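Local atomic coordinates of Non-structural polyprotein (Sindbis virus, PDB entry 4GUA), a protein that is an alphavirus polyprotein precursor, joining a cysteine protease that probably cleaves the viral polyprotein to a macro domain and a zinc-binding domain. Residues D555-F563 with M582-P590. Residues are numbered along the deposited sequence; the frame is centred on the assembly and turned at random.
Sequences DMAEIKVLF and MEAIREKCP
Arg586 grips the carboxylate of Glu558 side-on, with one nitrogen for each oxygen. NH2 of Arg586 donates to OE1 of Glu558 at 3.0 Å, nearly straight at 172°, on the syn side but tilted from the carboxylate plane. NE of Arg586 donates to OE2 of Glu558 at 2.8 Å, from further above that plane. The carboxylate and guanidinium planes stand 38° apart.

Met582 lies beside this salt bridge. Its CB lies above one face of the guanidinium, offset toward the rim. Its chain bends at chi2 and chi3, which brings SD and CE against helix 555-562. SD of Met582 lies 4.0 Å from CG1 of Ile559. CE of Met582 lies against the carboxylate end of Glu558, 3.5 Å from Glu558 OE1, and also reaches its CB and CG. CG of Met582 is 3.7 Å from CG of Asp555, whose OD2 is hydrogen-bonded to Tyr576.

Further along, CG2 of Ile585 touches CE1 of Phe563 at 3.6 Å. CG of Lys588 meets the edge of the same ring, 3.9 Å from Phe563 CZ. CD2 of Leu562 packs on SG of Cys589.

Helices 555-562 and 583-588 run almost parallel, 11° apart, within the nsP3 zinc-binding domain. Helix 566-577 links them in sequence and touches Ile559 and Phe563 through Gln572. The contact thus pairs apolar packing with a two-point ion pair, which probably limits rotation of the guanidinium.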
loop_
_atom_site.group_PDB
_atom_site.type_symbol
_atom_site.label_atom_id
_atom_site.label_comp_id
_atom_site.label_asym_id
_atom_site.label_seq_id
_atom_site.Cartn_x
_atom_site.Cartn_y
_atom_site.Cartn_z
ATOM N N ASP A 555 15.079 -13.168 -1.071
ATOM C CA ASP A 555 15.911 -13.499 0.073
ATOM C C ASP A 555 15.890 -12.386 1.119
ATOM O O ASP A 555 15.748 -12.666 2.309
ATOM C CB ASP A 555 17.338 -13.815 -0.380
ATOM C CG ASP A 555 17.426 -15.126 -1.164
ATOM O OD1 ASP A 555 16.450 -15.906 -1.146
ATOM O OD2 ASP A 555 18.480 -15.389 -1.782
ATOM N N MET A 556 16.018 -11.134 0.679
ATOM C CA MET A 556 15.894 -9.989 1.582
ATOM C C MET A 556 14.554 -10.041 2.306
ATOM O O MET A 556 14.459 -9.791 3.510
ATOM C CB MET A 556 15.929 -8.679 0.807
ATOM C CG MET A 556 17.216 -8.365 0.102
ATOM S SD MET A 556 16.969 -6.914 -0.927
ATOM C CE MET A 556 16.880 -5.624 0.305
ATOM N N ALA A 557 13.507 -10.338 1.543
ATOM C CA ALA A 557 12.163 -10.415 2.087
ATOM C C ALA A 557 12.079 -11.474 3.187
ATOM O O ALA A 557 11.528 -11.237 4.267
ATOM C CB ALA A 557 11.173 -10.733 0.964
ATOM N N GLU A 558 12.655 -12.637 2.912
ATOM C CA GLU A 558 12.585 -13.759 3.831
ATOM C C GLU A 558 13.360 -13.443 5.088
ATOM O O GLU A 558 12.936 -13.798 6.180
ATOM C CB GLU A 558 13.128 -15.024 3.167
ATOM C CG GLU A 558 13.019 -16.270 4.022
ATOM C CD GLU A 558 13.313 -17.535 3.245
ATOM O OE1 GLU A 558 13.757 -17.437 2.079
ATOM O OE2 GLU A 558 13.105 -18.631 3.801
ATOM N N ILE A 559 14.478 -12.742 4.931
ATOM C CA ILE A 559 15.323 -12.397 6.066
ATOM C C ILE A 559 14.530 -11.461 6.980
ATOM O O ILE A 559 14.587 -11.578 8.203
ATOM C CB ILE A 559 16.648 -11.737 5.611
ATOM C CG1 ILE A 559 17.561 -12.779 4.954
ATOM C CG2 ILE A 559 17.376 -11.108 6.794
ATOM C CD1 ILE A 559 18.853 -12.213 4.384
ATOM N N LYS A 560 13.780 -10.545 6.373
ATOM C CA LYS A 560 12.922 -9.634 7.122
ATOM C C LYS A 560 11.782 -10.376 7.816
ATOM O O LYS A 560 11.332 -9.982 8.892
ATOM C CB LYS A 560 12.348 -8.589 6.167
ATOM C CG LYS A 560 11.833 -7.294 6.792
ATOM C CD LYS A 560 12.226 -7.072 8.249
ATOM C CE LYS A 560 11.374 -5.975 8.861
ATOM N NZ LYS A 560 11.494 -4.704 8.089
ATOM N N VAL A 561 11.315 -11.458 7.214
ATOM C CA VAL A 561 10.289 -12.264 7.858
ATOM C C VAL A 561 10.864 -12.965 9.086
ATOM O O VAL A 561 10.207 -13.027 10.125
ATOM C CB VAL A 561 9.693 -13.295 6.876
ATOM C CG1 VAL A 561 8.821 -14.306 7.590
ATOM C CG2 VAL A 561 8.897 -12.583 5.799
ATOM N N LEU A 562 12.093 -13.465 8.969
ATOM C CA LEU A 562 12.753 -14.210 10.049
ATOM C C LEU A 562 13.214 -13.309 11.192
ATOM O O LEU A 562 13.355 -13.753 12.331
ATOM C CB LEU A 562 13.971 -14.950 9.496
ATOM C CG LEU A 562 13.700 -15.984 8.405
ATOM C CD1 LEU A 562 15.006 -16.404 7.740
ATOM C CD2 LEU A 562 12.956 -17.185 8.964
ATOM N N PHE A 563 13.490 -12.054 10.869
ATOM C CA PHE A 563 13.989 -11.097 11.842
ATOM C C PHE A 563 13.179 -9.814 11.724
ATOM O O PHE A 563 13.610 -8.857 11.080
ATOM C CB PHE A 563 15.474 -10.828 11.596
ATOM C CG PHE A 563 16.337 -12.056 11.710
ATOM C CD1 PHE A 563 16.462 -12.925 10.641
ATOM C CD2 PHE A 563 17.023 -12.337 12.876
ATOM C CE1 PHE A 563 17.248 -14.053 10.734
ATOM C CE2 PHE A 563 17.812 -13.466 12.974
ATOM C CZ PHE A 563 17.922 -14.324 11.899
ATOM N N MET A 582 21.375 -18.809 2.619
ATOM C CA MET A 582 20.079 -18.707 3.276
ATOM C C MET A 582 19.856 -19.786 4.318
ATOM O O MET A 582 19.528 -19.475 5.453
ATOM C CB MET A 582 18.942 -18.706 2.247
ATOM C CG MET A 582 18.743 -17.354 1.535
ATOM S SD MET A 582 18.414 -15.944 2.628
ATOM C CE MET A 582 16.861 -16.430 3.368
ATOM N N GLU A 583 20.018 -21.049 3.930
ATOM C CA GLU A 583 19.783 -22.156 4.852
ATOM C C GLU A 583 20.397 -21.869 6.218
ATOM O O GLU A 583 19.792 -22.167 7.248
ATOM C CB GLU A 583 20.397 -23.451 4.326
ATOM C CG GLU A 583 21.817 -23.307 3.795
ATOM C CD GLU A 583 22.662 -24.562 4.015
ATOM O OE1 GLU A 583 22.147 -25.685 3.824
ATOM O OE2 GLU A 583 23.847 -24.420 4.394
ATOM N N ALA A 584 21.597 -21.295 6.225
ATOM C CA ALA A 584 22.303 -21.023 7.473
ATOM C C ALA A 584 21.544 -19.998 8.309
ATOM O O ALA A 584 21.421 -20.144 9.523
ATOM C CB ALA A 584 23.701 -20.528 7.185
ATOM N N ILE A 585 21.053 -18.952 7.654
ATOM C CA ILE A 585 20.300 -17.901 8.330
ATOM C C ILE A 585 18.964 -18.440 8.836
ATOM O O ILE A 585 18.452 -18.000 9.865
ATOM C CB ILE A 585 20.061 -16.696 7.405
ATOM C CG1 ILE A 585 21.404 -16.118 6.954
ATOM C CG2 ILE A 585 19.226 -15.641 8.115
ATOM C CD1 ILE A 585 21.436 -14.614 6.873
ATOM N N ARG A 586 18.401 -19.398 8.109
ATOM C CA ARG A 586 17.144 -19.997 8.513
ATOM C C ARG A 586 17.363 -20.822 9.779
ATOM O O ARG A 586 16.487 -20.886 10.641
ATOM C CB ARG A 586 16.574 -20.868 7.395
ATOM C CG ARG A 586 16.202 -20.103 6.141
ATOM C CD ARG A 586 15.640 -21.034 5.080
ATOM N NE ARG A 586 15.336 -20.324 3.839
ATOM C CZ ARG A 586 15.830 -20.621 2.640
ATOM N NH1 ARG A 586 16.660 -21.641 2.468
ATOM N NH2 ARG A 586 15.480 -19.893 1.593
ATOM N N GLU A 587 18.528 -21.464 9.878
ATOM C CA GLU A 587 18.940 -22.132 11.113
ATOM C C GLU A 587 19.159 -21.129 12.244
ATOM O O GLU A 587 18.792 -21.385 13.388
ATOM C CB GLU A 587 20.208 -22.959 10.892
ATOM C CG GLU A 587 20.063 -24.417 11.303
ATOM C CD GLU A 587 20.120 -25.370 10.124
ATOM O OE1 GLU A 587 19.043 -25.729 9.602
ATOM O OE2 GLU A 587 21.239 -25.754 9.716
ATOM N N LYS A 588 19.749 -19.982 11.916
ATOM C CA LYS A 588 19.954 -18.910 12.890
ATOM C C LYS A 588 18.614 -18.455 13.486
ATOM O O LYS A 588 18.567 -17.881 14.572
ATOM C CB LYS A 588 20.721 -17.747 12.221
ATOM C CG LYS A 588 20.947 -16.474 13.062
ATOM C CD LYS A 588 21.329 -16.693 14.530
ATOM C CE LYS A 588 21.844 -15.390 15.153
ATOM N NZ LYS A 588 21.287 -15.144 16.515
ATOM N N CYS A 589 17.521 -18.741 12.785
ATOM C CA CYS A 589 16.187 -18.411 13.280
ATOM C C CYS A 589 15.578 -19.574 14.069
ATOM O O CYS A 589 15.515 -20.698 13.575
ATOM C CB CYS A 589 15.267 -18.028 12.122
ATOM S SG CYS A 589 13.596 -17.612 12.647
ATOM N N PRO A 590 15.118 -19.300 15.298
ATOM C CA PRO A 590 14.626 -20.332 16.225
ATOM C C PRO A 590 13.384 -21.104 15.787
ATOM O O PRO A 590 13.108 -22.135 16.399
ATOM C CB PRO A 590 14.284 -19.540 17.496
ATOM C CG PRO A 590 14.979 -18.242 17.360
ATOM C CD PRO A 590 15.073 -17.957 15.901
#